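Local structure of tyrocidine synthase 3 (Brevibacillus parabrevis, 4MRT) at residues S16-I21 and A52-E57; L45-V50 and K65-Q70. The protein is a peptidyl carrier domain of a tyrocidine synthase, which probably carries amino acids or peptides as thioesters on a phosphopantetheine arm taken from coenzyme A. The protein carries 1 engineered substitution. All coordinates share one frame; numbering follows the deposited sequence.

How the contacts relate
Helix 44-58 serves both contacts, and their centres lie 12 Å apart. Its earlier turns, 45-50, meet the short helix 64-69 in contact 2, while its later turns, 52-57, meet helix 13-26 in contact 1; helix 73-81 packs on both contacts, which places them in one small all-helical carrier domain. Contact 2 is the one at the coenzyme A pocket, because Lys65, Phe68 and Ala69 line it together with His43, just before helix 44-58, and Ala44, the first residue of that helix. A bound magnesium ion is about 10 Å from the side chain of Phe68. Contact 1 includes none of the pocket residues and joins helices of the bundle.

Contact 1: S16-I21 and A52-E57; sequences SKLAEI and AQVHRE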
loop_
_atom_site.group_PDB
_atom_site.type_symbol
_atom_site.label_atom_id
_atom_site.label_comp_id
_atom_site.label_asym_id
_atom_site.label_seq_id
_atom_site.Cartn_x
_atom_site.Cartn_y
_atom_site.Cartn_z
ATOM N N SER A 16 -16.184 -4.363 -21.117
ATOM C CA SER A 16 -15.074 -4.218 -22.054
ATOM C C SER A 16 -14.363 -2.889 -21.839
ATOM O O SER A 16 -13.144 -2.852 -21.853
ATOM C CB SER A 16 -15.515 -4.396 -23.522
ATOM O OG SER A 16 -16.866 -4.020 -23.688
ATOM N N LYS A 17 -15.127 -1.831 -21.594
ATOM C CA LYS A 17 -14.581 -0.512 -21.355
ATOM C C LYS A 17 -13.757 -0.468 -20.060
ATOM O O LYS A 17 -12.631 0.025 -20.044
ATOM C CB LYS A 17 -15.722 0.513 -21.302
ATOM C CG LYS A 17 -15.290 1.951 -21.132
ATOM C CD LYS A 17 -14.209 2.300 -22.147
ATOM C CE LYS A 17 -14.302 3.737 -22.638
ATOM N NZ LYS A 17 -14.051 3.807 -24.108
ATOM N N LEU A 18 -14.318 -1.016 -18.988
ATOM C CA LEU A 18 -13.605 -1.151 -17.733
ATOM C C LEU A 18 -12.332 -1.970 -17.891
ATOM O O LEU A 18 -11.317 -1.681 -17.247
ATOM C CB LEU A 18 -14.511 -1.797 -16.683
ATOM C CG LEU A 18 -15.616 -0.886 -16.162
ATOM C CD1 LEU A 18 -16.487 -1.616 -15.147
ATOM C CD2 LEU A 18 -15.031 0.390 -15.571
ATOM N N ALA A 19 -12.390 -2.996 -18.741
ATOM C CA ALA A 19 -11.198 -3.781 -19.057
ATOM C C ALA A 19 -10.182 -2.896 -19.738
ATOM O O ALA A 19 -8.994 -3.006 -19.453
ATOM C CB ALA A 19 -11.532 -4.982 -19.923
ATOM N N GLU A 20 -10.649 -1.994 -20.605
ATOM C CA GLU A 20 -9.740 -1.125 -21.359
ATOM C C GLU A 20 -9.123 -0.118 -20.403
ATOM O O GLU A 20 -7.930 0.185 -20.466
ATOM C CB GLU A 20 -10.437 -0.388 -22.520
ATOM C CG GLU A 20 -11.220 -1.220 -23.552
ATOM C CD GLU A 20 -10.715 -2.645 -23.808
ATOM O OE1 GLU A 20 -9.485 -2.850 -23.935
ATOM O OE2 GLU A 20 -11.566 -3.572 -23.930
ATOM N N ILE A 21 -9.947 0.401 -19.510
ATOM C CA ILE A 21 -9.456 1.279 -18.466
ATOM C C ILE A 21 -8.385 0.582 -17.591
ATOM O O ILE A 21 -7.316 1.141 -17.337
ATOM C CB ILE A 21 -10.614 1.791 -17.593
ATOM C CG1 ILE A 21 -11.462 2.776 -18.399
ATOM C CG2 ILE A 21 -10.071 2.454 -16.340
ATOM C CD1 ILE A 21 -12.799 3.140 -17.783
ATOM N N ALA A 52 -10.926 7.540 -10.855
ATOM C CA ALA A 52 -10.973 8.789 -11.630
ATOM C C ALA A 52 -11.516 8.579 -13.071
ATOM O O ALA A 52 -12.335 9.368 -13.562
ATOM C CB ALA A 52 -9.606 9.444 -11.667
ATOM N N GLN A 53 -11.074 7.517 -13.731
ATOM C CA GLN A 53 -11.476 7.271 -15.115
ATOM C C GLN A 53 -12.901 6.728 -15.222
ATOM O O GLN A 53 -13.548 6.915 -16.253
ATOM C CB GLN A 53 -10.498 6.333 -15.816
ATOM C CG GLN A 53 -9.065 6.690 -15.504
ATOM C CD GLN A 53 -8.088 6.396 -16.603
ATOM O OE1 GLN A 53 -6.962 6.892 -16.580
ATOM N NE2 GLN A 53 -8.495 5.589 -17.565
ATOM N N VAL A 54 -13.387 6.057 -14.177
ATOM C CA VAL A 54 -14.794 5.639 -14.139
ATOM C C VAL A 54 -15.701 6.867 -14.014
ATOM O O VAL A 54 -16.746 6.921 -14.641
ATOM C CB VAL A 54 -15.074 4.637 -12.998
ATOM C CG1 VAL A 54 -16.566 4.538 -12.672
ATOM C CG2 VAL A 54 -14.525 3.271 -13.352
ATOM N N HIS A 55 -15.297 7.850 -13.214
ATOM C CA HIS A 55 -16.068 9.084 -13.102
ATOM C C HIS A 55 -16.056 9.880 -14.403
ATOM O O HIS A 55 -17.068 10.443 -14.782
ATOM C CB HIS A 55 -15.558 9.977 -11.975
ATOM C CG HIS A 55 -16.482 11.112 -11.653
ATOM N ND1 HIS A 55 -16.331 12.372 -12.188
ATOM C CD2 HIS A 55 -17.587 11.167 -10.871
ATOM C CE1 HIS A 55 -17.290 13.158 -11.735
ATOM N NE2 HIS A 55 -18.066 12.451 -10.933
ATOM N N ARG A 56 -14.908 9.931 -15.065
ATOM C CA ARG A 56 -14.779 10.608 -16.351
ATOM C C ARG A 56 -15.604 9.931 -17.452
ATOM O O ARG A 56 -16.166 10.599 -18.322
ATOM C CB ARG A 56 -13.306 10.673 -16.760
ATOM C CG ARG A 56 -13.066 11.049 -18.216
ATOM C CD ARG A 56 -11.613 11.410 -18.498
ATOM N NE ARG A 56 -10.681 10.675 -17.637
ATOM C CZ ARG A 56 -9.769 11.227 -16.832
ATOM N NH1 ARG A 56 -9.604 12.549 -16.771
ATOM N NH2 ARG A 56 -8.992 10.440 -16.089
ATOM N N GLU A 57 -15.669 8.607 -17.415
ATOM C CA GLU A 57 -16.395 7.856 -18.417
ATOM C C GLU A 57 -17.898 7.848 -18.150
ATOM O O GLU A 57 -18.679 8.079 -19.058
ATOM C CB GLU A 57 -15.867 6.425 -18.501
ATOM C CG GLU A 57 -16.446 5.607 -19.648
ATOM C CD GLU A 57 -16.109 6.178 -21.017
ATOM O OE1 GLU A 57 -14.905 6.359 -21.307
ATOM O OE2 GLU A 57 -17.049 6.431 -21.809
#
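Leu18 touches Val54, and Ile21 touches Gln53, where two helical segments, 16-21 and 52-57, run in largely opposed directions at 137°. Their axes come no nearer than 10.8 Å, a spacing that leaves room for branched side chains between them. The CA atoms of Ile21 and Gln53 are 7.2 Å apart, and those of Lys17 and Glu57 are farther apart.

In the apolar part, CD2 of Leu18 comes within 3.7 Å of CG2 of Val54, the two side chains meeting at a slant. Branched hydrocarbon suits both sites: helix 73-81 closes over this pair, with Ile73 and Ala77 against Leu18 and Val80 against Val54. Ile21 slides past Gln53 in the opposite sense. With CG2 set anti to the backbone N, Ile21 lays this methyl 3.9 Å from CB of Gln53, using the aliphatic root of a residue that is polar at its end. CD1 of Ile21 reaches 4.1 Å from the carbonyl O of Gln53, which already accepts the helical bond from the Glu57 N.

Toward the surface, Lys17 and Glu57 cross at about a right angle. Each starts with CG anti to its own N and then bends at the second torsion (50° in Lys17, 62° in Glu57), which brings CE of Lys17 alongside OE1 of Glu57 at 3.0 Å. NZ stays farther off, 3.9 Å from that oxygen, making a long salt bridge.

The chemistry thus passes from a buried hydrocarbon pair to a long, weak ion pair near the surface: much of the contact is probably van der Waals and hydrophobic, including the aliphatic parts of Gln53, Lys17 and Glu57, and the opposite charges probably add only a modest, solvent-screened attraction.

Contact 2: L45-V50 and K65-Q70; sequences LKAMAV and KVLFAQ. With COA (coenzyme A), chain D.
Ala47 and Phe68 touch where helix 45-50 and helix 65-69 pass at 116°, and Phe68 also lies against the pantetheine arm of coenzyme A. Its CB already meets this ligand, 3.5 Å from C6P. A first torsion of -84° puts CG beside the backbone N and lays the ring along the arm. CG is 3.3 Å from C6P, CD1 is almost as close, and CD2 meets it too; this methylene sits above one ring face, offset toward the rim, as in a CH-pi contact. Farther out, CE1 approaches the hydroxyl OAP at 3.6 Å. CE2 lies between ligand and protein, 4.1 Å from the pantetheine carbonyl oxygen O9P and 4.3 Å from CB of Ala47, which approaches the ring obliquely. At the tip, CZ is 3.7 Å from the amide carbon C9P. Phe38 stacks on Phe68 as well.

One residue earlier in the helix, CD2 of Leu67 packs 3.8 Å from CB of Ala47 and also touches CG1 of Val50. The small methyl of Ala47 leaves room for both Leu67 and Phe68, while leucine fills the buried side and rests on Leu76 of helix 73-81.

No hydrogen bond joins the two segments. They meet directly through apolar contacts of Ala47, Val50, Leu67 and Phe68, and the aromatic ring offers the flexible arm a flat surface for van der Waals contact rather than a directional grip.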
loop_
_atom_site.group_PDB
_atom_site.type_symbol
_atom_site.label_atom_id
_atom_site.label_comp_id
_atom_site.label_asym_id
_atom_site.label_seq_id
_atom_site.Cartn_x
_atom_site.Cartn_y
_atom_site.Cartn_z
ATOM N N LEU A 45 -2.615 3.344 -5.468
ATOM C CA LEU A 45 -2.453 4.466 -6.347
ATOM C C LEU A 45 -3.173 4.209 -7.676
ATOM O O LEU A 45 -3.902 5.072 -8.153
ATOM C CB LEU A 45 -0.957 4.803 -6.580
ATOM C CG LEU A 45 -0.754 6.177 -7.249
ATOM C CD1 LEU A 45 -1.485 7.246 -6.449
ATOM C CD2 LEU A 45 0.728 6.524 -7.423
ATOM N N LYS A 46 -2.990 3.028 -8.235
ATOM C CA LYS A 46 -3.668 2.664 -9.487
ATOM C C LYS A 46 -5.187 2.482 -9.309
ATOM O O LYS A 46 -5.934 2.702 -10.247
ATOM C CB LYS A 46 -3.054 1.418 -10.094
ATOM C CG LYS A 46 -1.676 1.667 -10.681
ATOM C CD LYS A 46 -1.145 0.391 -11.293
ATOM C CE LYS A 46 0.266 0.511 -11.853
ATOM N NZ LYS A 46 0.531 1.863 -12.391
ATOM N N ALA A 47 -5.640 2.098 -8.106
ATOM C CA ALA A 47 -7.076 2.041 -7.829
ATOM C C ALA A 47 -7.687 3.445 -7.937
ATOM O O ALA A 47 -8.817 3.574 -8.406
ATOM C CB ALA A 47 -7.348 1.423 -6.451
ATOM N N MET A 48 -6.929 4.486 -7.535
ATOM C CA MET A 48 -7.416 5.887 -7.583
ATOM C C MET A 48 -7.590 6.298 -9.042
ATOM O O MET A 48 -8.577 6.912 -9.384
ATOM C CB MET A 48 -6.455 6.918 -6.972
ATOM C CG MET A 48 -5.955 6.713 -5.553
ATOM S SD MET A 48 -7.267 6.477 -4.361
ATOM C CE MET A 48 -7.260 4.696 -4.365
ATOM N N ALA A 49 -6.570 6.021 -9.849
ATOM C CA ALA A 49 -6.628 6.250 -11.282
ATOM C C ALA A 49 -7.805 5.511 -11.897
ATOM O O ALA A 49 -8.491 6.075 -12.749
ATOM C CB ALA A 49 -5.336 5.819 -11.953
ATOM N N VAL A 50 -8.051 4.268 -11.486
ATOM C CA VAL A 50 -9.239 3.552 -11.973
ATOM C C VAL A 50 -10.531 4.294 -11.640
ATOM O O VAL A 50 -11.385 4.442 -12.518
ATOM C CB VAL A 50 -9.327 2.089 -11.483
ATOM C CG1 VAL A 50 -10.705 1.476 -11.770
ATOM C CG2 VAL A 50 -8.251 1.254 -12.135
ATOM N N LYS A 65 -13.591 1.866 -1.352
ATOM C CA LYS A 65 -13.909 0.696 -0.548
ATOM C C LYS A 65 -14.664 -0.354 -1.368
ATOM O O LYS A 65 -14.502 -1.542 -1.146
ATOM C CB LYS A 65 -14.702 1.079 0.722
ATOM C CG LYS A 65 -16.179 1.390 0.499
ATOM C CD LYS A 65 -16.794 2.232 1.613
ATOM C CE LYS A 65 -16.593 1.589 2.978
ATOM N NZ LYS A 65 -17.568 2.092 3.994
ATOM N N VAL A 66 -15.472 0.093 -2.326
ATOM C CA VAL A 66 -16.157 -0.818 -3.241
ATOM C C VAL A 66 -15.189 -1.559 -4.162
ATOM O O VAL A 66 -15.309 -2.774 -4.345
ATOM C CB VAL A 66 -17.223 -0.066 -4.061
ATOM C CG1 VAL A 66 -17.750 -0.942 -5.198
ATOM C CG2 VAL A 66 -18.349 0.370 -3.133
ATOM N N LEU A 67 -14.219 -0.849 -4.736
ATOM C CA LEU A 67 -13.211 -1.492 -5.571
ATOM C C LEU A 67 -12.411 -2.533 -4.784
ATOM O O LEU A 67 -12.150 -3.638 -5.260
ATOM C CB LEU A 67 -12.302 -0.427 -6.181
ATOM C CG LEU A 67 -11.168 -0.864 -7.108
ATOM C CD1 LEU A 67 -11.543 -2.007 -8.042
ATOM C CD2 LEU A 67 -10.728 0.347 -7.911
ATOM N N PHE A 68 -12.053 -2.201 -3.547
ATOM C CA PHE A 68 -11.311 -3.148 -2.698
ATOM C C PHE A 68 -12.136 -4.357 -2.262
ATOM O O PHE A 68 -11.611 -5.461 -2.114
ATOM C CB PHE A 68 -10.770 -2.411 -1.473
ATOM C CG PHE A 68 -9.488 -1.714 -1.735
ATOM C CD1 PHE A 68 -8.281 -2.391 -1.582
ATOM C CD2 PHE A 68 -9.470 -0.400 -2.146
ATOM C CE1 PHE A 68 -7.093 -1.751 -1.824
ATOM C CE2 PHE A 68 -8.274 0.239 -2.398
ATOM C CZ PHE A 68 -7.088 -0.427 -2.236
ATOM N N ALA A 69 -13.428 -4.129 -2.029
ATOM C CA ALA A 69 -14.338 -5.157 -1.542
ATOM C C ALA A 69 -14.659 -6.220 -2.601
ATOM O O ALA A 69 -14.791 -7.386 -2.275
ATOM C CB ALA A 69 -15.619 -4.501 -1.058
ATOM N N GLN A 70 -14.780 -5.794 -3.862
ATOM C CA GLN A 70 -15.147 -6.659 -4.969
ATOM C C GLN A 70 -14.309 -6.241 -6.225
ATOM O O GLN A 70 -14.818 -5.606 -7.133
ATOM C CB GLN A 70 -16.662 -6.574 -5.206
ATOM C CG GLN A 70 -17.166 -5.201 -5.613
ATOM C CD GLN A 70 -18.663 -4.995 -5.396
ATOM O OE1 GLN A 70 -19.242 -5.503 -4.442
ATOM N NE2 GLN A 70 -19.283 -4.188 -6.264
HETATM N N1A COA D . -4.478 -1.011 6.947
HETATM C C2A COA D . -3.142 -1.089 7.108
HETATM N N3A COA D . -2.349 -1.897 6.407
HETATM C C4A COA D . -2.886 -2.728 5.479
HETATM C C5A COA D . -4.333 -2.722 5.248
HETATM C C6A COA D . -5.129 -1.793 6.052
HETATM N N6A COA D . -6.464 -1.742 5.882
HETATM N N7A COA D . -4.596 -3.624 4.283
HETATM C C8A COA D . -3.416 -4.185 3.940
HETATM N N9A COA D . -2.405 -3.654 4.667
HETATM C C1B COA D . -0.960 -3.967 4.545
HETATM C C2B COA D . -0.679 -5.418 4.201
HETATM O O2B COA D . 0.433 -5.857 5.007
HETATM C C3B COA D . -0.247 -5.331 2.742
HETATM O O3B COA D . 0.684 -6.337 2.370
HETATM P P3B COA D . 0.307 -7.588 1.413
HETATM O O7A COA D . 1.591 -7.983 0.749
HETATM O O8A COA D . -0.193 -8.671 2.331
HETATM O O9A COA D . -0.754 -7.061 0.502
HETATM C C4B COA D . 0.461 -3.996 2.737
HETATM O O4B COA D . -0.381 -3.162 3.492
HETATM C C5B COA D . 0.709 -3.390 1.379
HETATM O O5B COA D . 0.988 -2.005 1.565
HETATM P P1A COA D . 1.235 -1.119 0.248
HETATM O O1A COA D . 2.348 -1.740 -0.543
HETATM O O2A COA D . 1.425 0.305 0.708
HETATM O O3A COA D . -0.113 -1.362 -0.560
HETATM P P2A COA D . -0.943 -0.195 -1.291
HETATM O O4A COA D . -0.133 1.075 -1.513
HETATM O O5A COA D . -1.581 -0.828 -2.539
HETATM O O6A COA D . -2.202 0.139 -0.315
HETATM C CBP COA D . -3.527 0.329 1.747
HETATM C CCP COA D . -2.401 -0.390 0.990
HETATM C CDP COA D . -3.995 1.725 1.362
HETATM C CEP COA D . -3.992 -0.283 3.045
HETATM C CAP COA D . -4.698 -0.340 0.889
HETATM O OAP COA D . -4.568 -1.766 0.760
HETATM C C9P COA D . -6.142 -0.124 1.377
HETATM O O9P COA D . -6.699 0.971 1.300
HETATM N N8P COA D . -6.787 -1.170 1.906
HETATM C C7P COA D . -8.124 -1.047 2.483
HETATM C C6P COA D . -9.236 -1.328 1.485
HETATM C C5P COA D . -10.597 -1.325 2.175
HETATM O O5P COA D . -11.043 -0.245 2.518
HETATM N N4P COA D . -11.251 -2.499 2.349
HETATM C C3P COA D . -12.557 -2.615 3.021
HETATM C C2P COA D . -13.700 -3.125 2.133
HETATM S S1P COA D . -15.324 -2.995 2.969
#